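Local coordinates for SnoaL-like domain-containing protein (Burkholderia thailandensis E264, PDB 3EC9) that is of unknown function but has the NTF2-like fold of the SnoaL-like family, whose conical cavity in relatives binds small molecules or houses an active site, at residues Tyr55-Ala58 against Asp59-Val62; Ile61-Asn64 against Val65-Leu69; Glu71-Asp74 against Gly75-Phe78. All blocks are in the same frame, centred on the assembly; numbering follows the deposited sequence.

Contact 1. Residues Tyr55-Ala58 against Asp59-Val62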
ATOM      1  N   TYR B  55      16.252  -4.529   2.912  1.00 12.61           N
ATOM      2  CA  TYR B  55      17.199  -5.596   2.593  1.00 10.35           C
ATOM      3  C   TYR B  55      17.903  -5.279   1.308  1.00 12.43           C
ATOM      4  O   TYR B  55      17.296  -4.772   0.366  1.00 13.32           O
ATOM      5  CB  TYR B  55      16.450  -6.929   2.513  1.00  8.91           C
ATOM      6  CG  TYR B  55      15.746  -7.215   3.812  1.00  9.27           C
ATOM      7  CD1 TYR B  55      16.446  -7.640   4.922  1.00 12.36           C
ATOM      8  CD2 TYR B  55      14.384  -6.961   3.984  1.00 10.71           C
ATOM      9  CE1 TYR B  55      15.826  -7.817   6.116  1.00 11.81           C
ATOM     10  CE2 TYR B  55      13.759  -7.183   5.155  1.00 11.06           C
ATOM     11  CZ  TYR B  55      14.478  -7.607   6.240  1.00 10.11           C
ATOM     12  OH  TYR B  55      13.852  -7.807   7.453  1.00 10.41           O
ATOM     13  N   ARG B  56      19.191  -5.602   1.261  1.00 14.53           N
ATOM     14  CA  ARG B  56      20.075  -4.996   0.256  1.00 14.27           C
ATOM     15  C   ARG B  56      20.817  -6.039  -0.590  1.00 15.62           C
ATOM     16  O   ARG B  56      21.814  -5.717  -1.249  1.00 13.84           O
ATOM     17  CB  ARG B  56      21.034  -4.005   0.928  1.00 16.81           C
ATOM     18  CG  ARG B  56      20.293  -2.823   1.566  1.00 16.04           C
ATOM     19  CD  ARG B  56      21.210  -1.692   1.904  1.00 25.33           C
ATOM     20  NE  ARG B  56      20.487  -0.432   1.804  1.00 36.09           N
ATOM     21  CZ  ARG B  56      19.714   0.078   2.754  1.00 37.26           C
ATOM     22  NH1 ARG B  56      19.558  -0.550   3.928  1.00 42.68           N
ATOM     23  NH2 ARG B  56      19.088   1.240   2.514  1.00 35.85           N
ATOM     24  N   SER B  57      20.319  -7.273  -0.603  1.00 13.64           N
ATOM     25  CA  SER B  57      20.825  -8.295  -1.515  1.00 12.97           C
ATOM     26  C   SER B  57      19.772  -9.354  -1.638  1.00 12.27           C
ATOM     27  O   SER B  57      18.915  -9.493  -0.746  1.00 13.20           O
ATOM     28  CB  SER B  57      22.126  -8.972  -0.996  1.00 15.09           C
ATOM     29  OG  SER B  57      21.921  -9.684   0.228  1.00 17.11           O
ATOM     30  N   ALA B  58      19.847 -10.099  -2.732  1.00 14.57           N
ATOM     31  CA  ALA B  58      18.990 -11.272  -2.905  1.00 12.98           C
ATOM     32  C   ALA B  58      19.114 -12.246  -1.717  1.00 13.39           C
ATOM     33  O   ALA B  58      18.109 -12.726  -1.191  1.00 11.98           O
ATOM     34  CB  ALA B  58      19.285 -12.003  -4.233  1.00 13.20           C
ATOM     35  N   ASP B  59      20.346 -12.496  -1.245  1.00 14.92           N
ATOM     36  CA  ASP B  59      20.569 -13.384  -0.084  1.00 14.71           C
ATOM     37  C   ASP B  59      19.811 -12.935   1.137  1.00 13.10           C
ATOM     38  O   ASP B  59      19.195 -13.754   1.830  1.00 12.66           O
ATOM     39  CB  ASP B  59      22.071 -13.499   0.283  1.00 17.28           C
ATOM     40  CG  ASP B  59      22.308 -14.270   1.597  1.00 21.33           C
ATOM     41  OD1 ASP B  59      22.015 -15.491   1.673  1.00 24.68           O
ATOM     42  OD2 ASP B  59      22.782 -13.638   2.566  1.00 21.54           O
ATOM     43  N   GLU B  60      19.873 -11.632   1.424  0.50 10.65           N
ATOM     44  CA  GLU B  60      19.150 -11.063   2.561  0.50 11.90           C
ATOM     45  C   GLU B  60      17.659 -11.272   2.427  0.50  9.93           C
ATOM     46  O   GLU B  60      16.971 -11.668   3.378  0.50 10.67           O
ATOM     47  CB  GLU B  60      19.431  -9.567   2.690  0.50 12.33           C
ATOM     48  CG  GLU B  60      20.783  -9.250   3.308  0.50 13.80           C
ATOM     49  CD  GLU B  60      21.077  -7.759   3.275  0.50 12.13           C
ATOM     50  OE1 GLU B  60      20.181  -6.957   3.622  0.50 11.83           O
ATOM     51  OE2 GLU B  60      22.220  -7.399   2.902  0.50 22.81           O
ATOM     52  N   ILE B  61      17.155 -10.994   1.233  1.00 10.14           N
ATOM     53  CA  ILE B  61      15.718 -11.091   1.000  1.00  9.81           C
ATOM     54  C   ILE B  61      15.266 -12.530   1.203  1.00 12.05           C
ATOM     55  O   ILE B  61      14.267 -12.808   1.863  1.00 11.57           O
ATOM     56  CB  ILE B  61      15.371 -10.588  -0.412  1.00 10.59           C
ATOM     57  CG1 ILE B  61      15.706  -9.095  -0.507  1.00 11.94           C
ATOM     58  CG2 ILE B  61      13.872 -10.821  -0.709  1.00 12.16           C
ATOM     59  CD1 ILE B  61      15.923  -8.578  -2.022  1.00 11.59           C
ATOM     60  N   VAL B  62      16.026 -13.482   0.659  1.00 11.35           N
ATOM     61  CA  VAL B  62      15.592 -14.894   0.782  1.00 12.52           C
ATOM     62  C   VAL B  62      15.646 -15.303   2.245  1.00 12.27           C
ATOM     63  O   VAL B  62      14.699 -15.865   2.776  1.00 12.77           O
ATOM     64  CB  VAL B  62      16.486 -15.814  -0.087  1.00 13.48           C
ATOM     65  CG1 VAL B  62      16.241 -17.264   0.244  1.00 15.96           C
ATOM     66  CG2 VAL B  62      16.296 -15.506  -1.588  1.00 15.17           C
TER
HETATM   67  O   HOH W   1      24.176 -10.852   2.463  1.00 33.40           O
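Ser57 caps helix 58-72 by accepting from Glu60 N, while the Glu60 carboxylate bonds back to Arg56 N, just past strand 53-55. Ser57 OG lies 3.1 Å from Glu60 N; with chi1 at 63° the hydroxyl sits between the backbone N and the carbonyl carbon, which turns it over the first helical turn. Serine suits this place because its short side chain can stand in for the carbonyl that a helix's opening NH groups lack. In the conformer described here, one of two, Glu60 OE1 accepts from Arg56 N at 2.9 Å, the N-H arriving from above the carboxylate plane, 65° out of it. In that conformer the third helical residue reaches back beyond the N-cap, one position further than a capping box would. Backbone bonds then carry the helix on: Ile61 N donates to Ser57 O, and Val62 N to Ala58 O at 2.9 Å. A water donates to Asp59 OD2 and is weakly bonded to Ser57 OG at 3.4 Å; Asp59 also forms a salt bridge with Arg63. The apolar part is Tyr55 CB against Ile61 CG1 at 3.8 Å, the buried isoleucine continuing onto Ile41, Trp43 and Met34.

Contact 2. Residues Ile61-Asn64 against Val65-Leu69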
ATOM      1  N   ILE B  61      17.155 -10.994   1.233  1.00 10.14           N
ATOM      2  CA  ILE B  61      15.718 -11.091   1.000  1.00  9.81           C
ATOM      3  C   ILE B  61      15.266 -12.530   1.203  1.00 12.05           C
ATOM      4  O   ILE B  61      14.267 -12.808   1.863  1.00 11.57           O
ATOM      5  CB  ILE B  61      15.371 -10.588  -0.412  1.00 10.59           C
ATOM      6  CG1 ILE B  61      15.706  -9.095  -0.507  1.00 11.94           C
ATOM      7  CG2 ILE B  61      13.872 -10.821  -0.709  1.00 12.16           C
ATOM      8  CD1 ILE B  61      15.923  -8.578  -2.022  1.00 11.59           C
ATOM      9  N   VAL B  62      16.026 -13.482   0.659  1.00 11.35           N
ATOM     10  CA  VAL B  62      15.592 -14.894   0.782  1.00 12.52           C
ATOM     11  C   VAL B  62      15.646 -15.303   2.245  1.00 12.27           C
ATOM     12  O   VAL B  62      14.699 -15.865   2.776  1.00 12.77           O
ATOM     13  CB  VAL B  62      16.486 -15.814  -0.087  1.00 13.48           C
ATOM     14  CG1 VAL B  62      16.241 -17.264   0.244  1.00 15.96           C
ATOM     15  CG2 VAL B  62      16.296 -15.506  -1.588  1.00 15.17           C
ATOM     16  N   ARG B  63      16.755 -15.024   2.910  1.00 10.52           N
ATOM     17  CA  ARG B  63      16.902 -15.461   4.311  1.00 12.13           C
ATOM     18  C   ARG B  63      15.989 -14.724   5.283  1.00 14.70           C
ATOM     19  O   ARG B  63      15.381 -15.328   6.127  1.00 15.67           O
ATOM     20  CB  ARG B  63      18.347 -15.318   4.789  1.00 14.11           C
ATOM     21  CG  ARG B  63      19.321 -16.400   4.283  1.00 15.08           C
ATOM     22  CD  ARG B  63      20.688 -16.307   4.978  1.00 16.29           C
ATOM     23  NE  ARG B  63      21.253 -14.998   4.748  1.00 15.25           N
ATOM     24  CZ  ARG B  63      21.153 -13.953   5.564  1.00 18.36           C
ATOM     25  NH1 ARG B  63      20.647 -14.049   6.814  1.00 18.59           N
ATOM     26  NH2 ARG B  63      21.621 -12.786   5.123  1.00 21.33           N
ATOM     27  N   ASN B  64      15.938 -13.404   5.201  1.00 13.44           N
ATOM     28  CA  ASN B  64      15.272 -12.607   6.246  1.00 11.62           C
ATOM     29  C   ASN B  64      13.807 -12.288   5.960  1.00 13.45           C
ATOM     30  O   ASN B  64      13.088 -11.796   6.833  1.00 15.73           O
ATOM     31  CB  ASN B  64      16.049 -11.317   6.517  1.00 11.15           C
ATOM     32  CG  ASN B  64      17.551 -11.558   6.834  1.00 11.17           C
ATOM     33  OD1 ASN B  64      17.923 -12.578   7.457  1.00 16.87           O
ATOM     34  ND2 ASN B  64      18.421 -10.611   6.404  1.00 15.65           N
ATOM     35  N   VAL B  65      13.362 -12.542   4.732  1.00 11.97           N
ATOM     36  CA  VAL B  65      11.953 -12.353   4.378  1.00  9.85           C
ATOM     37  C   VAL B  65      11.305 -13.702   4.053  1.00 11.51           C
ATOM     38  O   VAL B  65      10.535 -14.214   4.835  1.00 13.31           O
ATOM     39  CB  VAL B  65      11.754 -11.338   3.235  1.00 11.44           C
ATOM     40  CG1 VAL B  65      10.236 -11.095   2.958  1.00 13.25           C
ATOM     41  CG2 VAL B  65      12.489 -10.018   3.533  1.00 11.25           C
ATOM     42  N   PHE B  66      11.642 -14.296   2.910  1.00 12.94           N
ATOM     43  CA  PHE B  66      10.893 -15.465   2.462  1.00 12.60           C
ATOM     44  C   PHE B  66      11.099 -16.685   3.338  1.00 13.22           C
ATOM     45  O   PHE B  66      10.159 -17.366   3.652  1.00 12.22           O
ATOM     46  CB  PHE B  66      11.225 -15.774   1.019  1.00 11.97           C
ATOM     47  CG  PHE B  66      10.682 -14.741   0.077  1.00 11.34           C
ATOM     48  CD1 PHE B  66       9.335 -14.764  -0.280  1.00 17.70           C
ATOM     49  CD2 PHE B  66      11.489 -13.736  -0.426  1.00 17.40           C
ATOM     50  CE1 PHE B  66       8.818 -13.804  -1.133  1.00 21.96           C
ATOM     51  CE2 PHE B  66      10.973 -12.778  -1.283  1.00 15.17           C
ATOM     52  CZ  PHE B  66       9.631 -12.815  -1.628  1.00 17.53           C
ATOM     53  N   ARG B  67      12.339 -16.956   3.736  1.00 11.69           N
ATOM     54  CA  ARG B  67      12.587 -18.097   4.632  1.00 11.82           C
ATOM     55  C   ARG B  67      11.804 -17.935   5.946  1.00 14.57           C
ATOM     56  O   ARG B  67      11.216 -18.877   6.436  1.00 13.26           O
ATOM     57  CB  ARG B  67      14.079 -18.269   4.908  1.00 14.32           C
ATOM     58  CG  ARG B  67      14.375 -19.344   5.969  1.00 15.88           C
ATOM     59  CD  ARG B  67      15.875 -19.506   6.242  1.00 15.68           C
ATOM     60  NE  ARG B  67      16.397 -18.305   6.895  1.00 14.85           N
ATOM     61  CZ  ARG B  67      17.607 -18.203   7.417  1.00 14.57           C
ATOM     62  NH1 ARG B  67      18.464 -19.182   7.297  1.00 18.73           N
ATOM     63  NH2 ARG B  67      17.956 -17.072   7.991  1.00 18.16           N
ATOM     64  N   ARG B  68      11.836 -16.733   6.536  1.00 14.53           N
ATOM     65  CA  ARG B  68      11.165 -16.480   7.804  1.00 15.92           C
ATOM     66  C   ARG B  68       9.656 -16.670   7.647  1.00 15.09           C
ATOM     67  O   ARG B  68       8.997 -17.245   8.539  1.00 17.25           O
ATOM     68  CB  ARG B  68      11.517 -15.074   8.312  1.00 16.49           C
ATOM     69  CG  ARG B  68      10.903 -14.756   9.584  1.00 19.86           C
ATOM     70  CD  ARG B  68      11.367 -13.407  10.149  1.00 12.98           C
ATOM     71  NE  ARG B  68      10.469 -13.018  11.228  1.00 16.94           N
ATOM     72  CZ  ARG B  68      10.531 -11.881  11.885  1.00 20.57           C
ATOM     73  NH1 ARG B  68      11.462 -10.993  11.584  1.00 14.39           N
ATOM     74  NH2 ARG B  68       9.694 -11.665  12.882  1.00 23.91           N
ATOM     75  N   LEU B  69       9.103 -16.221   6.524  1.00 13.26           N
ATOM     76  CA  LEU B  69       7.675 -16.406   6.283  1.00 16.60           C
ATOM     77  C   LEU B  69       7.324 -17.899   6.309  1.00 18.48           C
ATOM     78  O   LEU B  69       6.316 -18.283   6.934  1.00 18.45           O
ATOM     79  CB  LEU B  69       7.184 -15.727   4.982  1.00 18.43           C
ATOM     80  CG  LEU B  69       7.038 -14.196   4.985  1.00 15.64           C
ATOM     81  CD1 LEU B  69       6.773 -13.620   3.579  1.00 15.86           C
ATOM     82  CD2 LEU B  69       5.973 -13.800   5.985  1.00 20.29           C
TER
HETATM   83  O   HOH W   2      13.178 -10.560   9.233  1.00 16.01           O
HETATM   84  O   HOH W   3      16.809 -14.208   9.239  1.00 22.23           O
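Arg67 and Arg63 meet through a bend: Arg67 sets out with CG opposite its backbone N (chi1 173°), runs straight through chi2, then folds at chi3 (68°), which swings the guanidinium back over the preceding turn. Arg63, its CG beside the backbone N, runs alongside it and points the same way. Arg63 CB lies 3.6 Å above one face of the Arg67 guanidinium, toward its rim, and the two guanidinium planes are almost perpendicular. Arg67 NE donates to Arg63 O at 3.2 Å, tilted from both the carbonyl and the guanidinium planes.

Arg67 N would bond to Arg63 O in a regular helix; in the pi-type turn of helix 58-72 it goes to Val62 O instead, at 2.8 Å, which probably lets Arg63 O take the side-chain donor. Phe66 N likewise reaches five residues back, to Ile61 O, which also takes Val65 N at 3.0 Å from above its carbonyl plane. On the inner side, Ile61 CG2 touches the edge of the Phe66 ring at CE2, 3.5 Å away, a flat apolar group against a branched one. Water serves Asn64: one molecule donates to its O at 2.7 Å and accepts from Arg68 NH1 in the guanidinium plane, while Arg68 NE forms a salt bridge with Glu72. A second donates to Asn64 OD1 and accepts weakly from Arg67 NH2.

Arg63 NH1 and Arg67 NH2 stand 4.2 Å apart, like charges whose closeness is probably tolerated because each guanidinium has its own polar partners: the salt bridge to Asp59 for Arg63, the carbonyl oxygen and water for Arg67.

Contact 3. Residues Glu71-Asp74 against Gly75-Phe78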
ATOM      1  N   GLU B  71       8.950 -20.313   7.751  1.00 14.45           N
ATOM      2  CA  GLU B  71       9.156 -20.885   9.089  1.00 12.82           C
ATOM      3  C   GLU B  71       8.029 -20.525  10.063  1.00 16.16           C
ATOM      4  O   GLU B  71       7.712 -21.314  10.960  1.00 16.65           O
ATOM      5  CB  GLU B  71      10.475 -20.430   9.697  1.00 15.75           C
ATOM      6  CG  GLU B  71      11.668 -20.955   8.915  1.00 16.86           C
ATOM      7  CD  GLU B  71      12.991 -20.421   9.391  1.00 14.71           C
ATOM      8  OE1 GLU B  71      13.037 -19.297   9.924  1.00 15.12           O
ATOM      9  OE2 GLU B  71      13.988 -21.154   9.180  1.00 17.85           O
ATOM     10  N   GLU B  72       7.461 -19.322   9.943  1.00 13.32           N
ATOM     11  CA  GLU B  72       6.573 -18.789  10.989  1.00 12.66           C
ATOM     12  C   GLU B  72       5.077 -18.906  10.654  1.00 12.60           C
ATOM     13  O   GLU B  72       4.228 -18.758  11.524  1.00 12.56           O
ATOM     14  CB  GLU B  72       6.972 -17.338  11.316  1.00 12.89           C
ATOM     15  CG  GLU B  72       8.362 -17.253  11.939  1.00 14.53           C
ATOM     16  CD  GLU B  72       8.792 -15.851  12.346  1.00 17.30           C
ATOM     17  OE1 GLU B  72       8.195 -14.849  11.867  1.00 16.29           O
ATOM     18  OE2 GLU B  72       9.696 -15.758  13.215  1.00 21.93           O
ATOM     19  N   TRP B  73       4.782 -19.188   9.392  1.00 12.62           N
ATOM     20  CA  TRP B  73       3.411 -19.256   8.844  1.00 13.81           C
ATOM     21  C   TRP B  73       3.236 -20.545   8.063  1.00 14.62           C
ATOM     22  O   TRP B  73       4.180 -21.012   7.384  1.00 14.83           O
ATOM     23  CB  TRP B  73       3.158 -18.088   7.880  1.00 11.26           C
ATOM     24  CG  TRP B  73       3.299 -16.771   8.503  1.00 12.62           C
ATOM     25  CD1 TRP B  73       4.467 -16.069   8.656  1.00 12.40           C
ATOM     26  CD2 TRP B  73       2.287 -15.993   9.124  1.00  9.63           C
ATOM     27  NE1 TRP B  73       4.238 -14.903   9.283  1.00 14.82           N
ATOM     28  CE2 TRP B  73       2.907 -14.782   9.559  1.00 10.17           C
ATOM     29  CE3 TRP B  73       0.889 -16.136   9.286  1.00 10.32           C
ATOM     30  CZ2 TRP B  73       2.209 -13.768  10.203  1.00 13.68           C
ATOM     31  CZ3 TRP B  73       0.198 -15.110   9.939  1.00 16.57           C
ATOM     32  CH2 TRP B  73       0.861 -13.947  10.387  1.00 13.01           C
ATOM     33  N   ASP B  74       2.032 -21.119   8.183  1.00 12.74           N
ATOM     34  CA  ASP B  74       1.544 -22.182   7.332  1.00 14.45           C
ATOM     35  C   ASP B  74       0.750 -21.577   6.173  1.00 12.30           C
ATOM     36  O   ASP B  74      -0.184 -20.795   6.386  1.00 12.69           O
ATOM     37  CB  ASP B  74       0.616 -23.090   8.127  1.00 16.32           C
ATOM     38  CG  ASP B  74       0.203 -24.347   7.339  1.00 28.18           C
ATOM     39  OD1 ASP B  74       0.871 -24.695   6.333  1.00 42.94           O
ATOM     40  OD2 ASP B  74      -0.781 -25.012   7.749  1.00 52.21           O
ATOM     41  N   GLY B  75       1.164 -21.875   4.935  1.00 12.98           N
ATOM     42  CA  GLY B  75       0.386 -21.495   3.784  1.00 13.12           C
ATOM     43  C   GLY B  75       0.338 -19.998   3.503  1.00 12.90           C
ATOM     44  O   GLY B  75      -0.680 -19.478   3.002  1.00 15.77           O
ATOM     45  N   TYR B  76       1.428 -19.321   3.845  1.00 12.97           N
ATOM     46  CA  TYR B  76       1.559 -17.899   3.558  1.00 10.73           C
ATOM     47  C   TYR B  76       1.479 -17.688   2.043  1.00 14.68           C
ATOM     48  O   TYR B  76       2.282 -18.236   1.291  1.00 15.01           O
ATOM     49  CB  TYR B  76       2.869 -17.274   4.101  1.00 12.58           C
ATOM     50  CG  TYR B  76       2.697 -15.758   4.177  1.00 14.02           C
ATOM     51  CD1 TYR B  76       2.893 -14.931   3.064  1.00 14.79           C
ATOM     52  CD2 TYR B  76       2.275 -15.156   5.343  1.00 12.64           C
ATOM     53  CE1 TYR B  76       2.663 -13.561   3.140  1.00 14.96           C
ATOM     54  CE2 TYR B  76       2.091 -13.802   5.432  1.00 12.62           C
ATOM     55  CZ  TYR B  76       2.254 -13.011   4.307  1.00 14.22           C
ATOM     56  OH  TYR B  76       2.054 -11.646   4.431  1.00 15.59           O
ATOM     57  N   THR B  77       0.496 -16.900   1.610  1.00 12.02           N
ATOM     58  CA  THR B  77       0.168 -16.783   0.177  1.00 12.44           C
ATOM     59  C   THR B  77      -0.054 -15.332  -0.235  1.00 14.06           C
ATOM     60  O   THR B  77      -0.654 -14.573   0.518  1.00 13.63           O
ATOM     61  CB  THR B  77      -1.147 -17.567  -0.090  1.00 12.43           C
ATOM     62  OG1 THR B  77      -0.960 -18.948   0.270  1.00 19.05           O
ATOM     63  CG2 THR B  77      -1.556 -17.512  -1.553  1.00 17.78           C
ATOM     64  N   PHE B  78       0.394 -14.993  -1.442  1.00 14.83           N
ATOM     65  CA  PHE B  78       0.035 -13.744  -2.102  1.00 11.87           C
ATOM     66  C   PHE B  78      -0.734 -14.088  -3.351  1.00 14.12           C
ATOM     67  O   PHE B  78      -0.289 -14.929  -4.132  1.00 14.29           O
ATOM     68  CB  PHE B  78       1.257 -12.906  -2.483  1.00 10.87           C
ATOM     69  CG  PHE B  78       0.912 -11.713  -3.297  1.00 10.18           C
ATOM     70  CD1 PHE B  78       0.135 -10.694  -2.760  1.00 11.30           C
ATOM     71  CD2 PHE B  78       1.332 -11.619  -4.605  1.00 12.10           C
ATOM     72  CE1 PHE B  78      -0.205  -9.598  -3.526  1.00 14.36           C
ATOM     73  CE2 PHE B  78       0.993 -10.532  -5.363  1.00 11.96           C
ATOM     74  CZ  PHE B  78       0.215  -9.515  -4.807  1.00 13.01           C
TER
HETATM   75  O   HOH W   4       4.144 -20.392   4.687  1.00 15.91           O
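Trp73 and Tyr76 form a T-shaped (edge-to-face) pair just after helix 58-72 ends, on either side of the corner at Asp74 and Gly75. Their strand, 73-86, is one of the two outermost in the chain's sheet, in an NTF2-like fold. The tyrosine offers its edge to one face of the indole: the planes are 71° apart, and the centroids of the tyrosine ring and the five-membered ring are separated by 5.1 Å. CD2 of Tyr76 makes the closest approach, 3.7 Å from Trp73 CG and off toward the rim of the indole. Tyr76 CG lies opposite its backbone N (chi1 -161°), which sets its ring beside the tryptophan, both pointing the same way. Large aromatic groups suit these positions, since each also meets other rings: Trp73 those of Tyr100 and Phe107, Tyr76 that of Tyr96.

Gly75 takes a positive phi (69°), a conformation that glycine adopts easily, which explains its place at the corner. Thr77 OG1 donates to Gly75 O at 2.8 Å from above the carbonyl plane, a short side-chain bond just after the corner. One water bridges the bend, donating to Trp73 O at 2.8 Å and accepting from Tyr76 N at 3.0 Å.

In the fold
Helix 58-72 threads all three contacts: contact 1 caps its beginning, contact 2 lies along its middle, and contact 3 follows its exit into strand 73-86. Contacts 1 and 2 share Ile61 and Val62, with centres 8 Å apart; Tyr55 CE2 packs on Val65 CG2 at 3.5 Å. Contacts 2 and 3, centres 11 Å apart, meet where Leu69 CD2 lies 3.9 Å from Tyr76 CE2. Contacts 1 and 3 have centres 19 Å apart and nearest atoms about 8 Å. A bound acetate, about 3 Å from the Val65 side chain and about 5 Å from Tyr76's, and a glycerol, about 4 Å from Phe66's and about 6 Å from Tyr76's, probably come from the crystallisation liquor, but may mark a pocket.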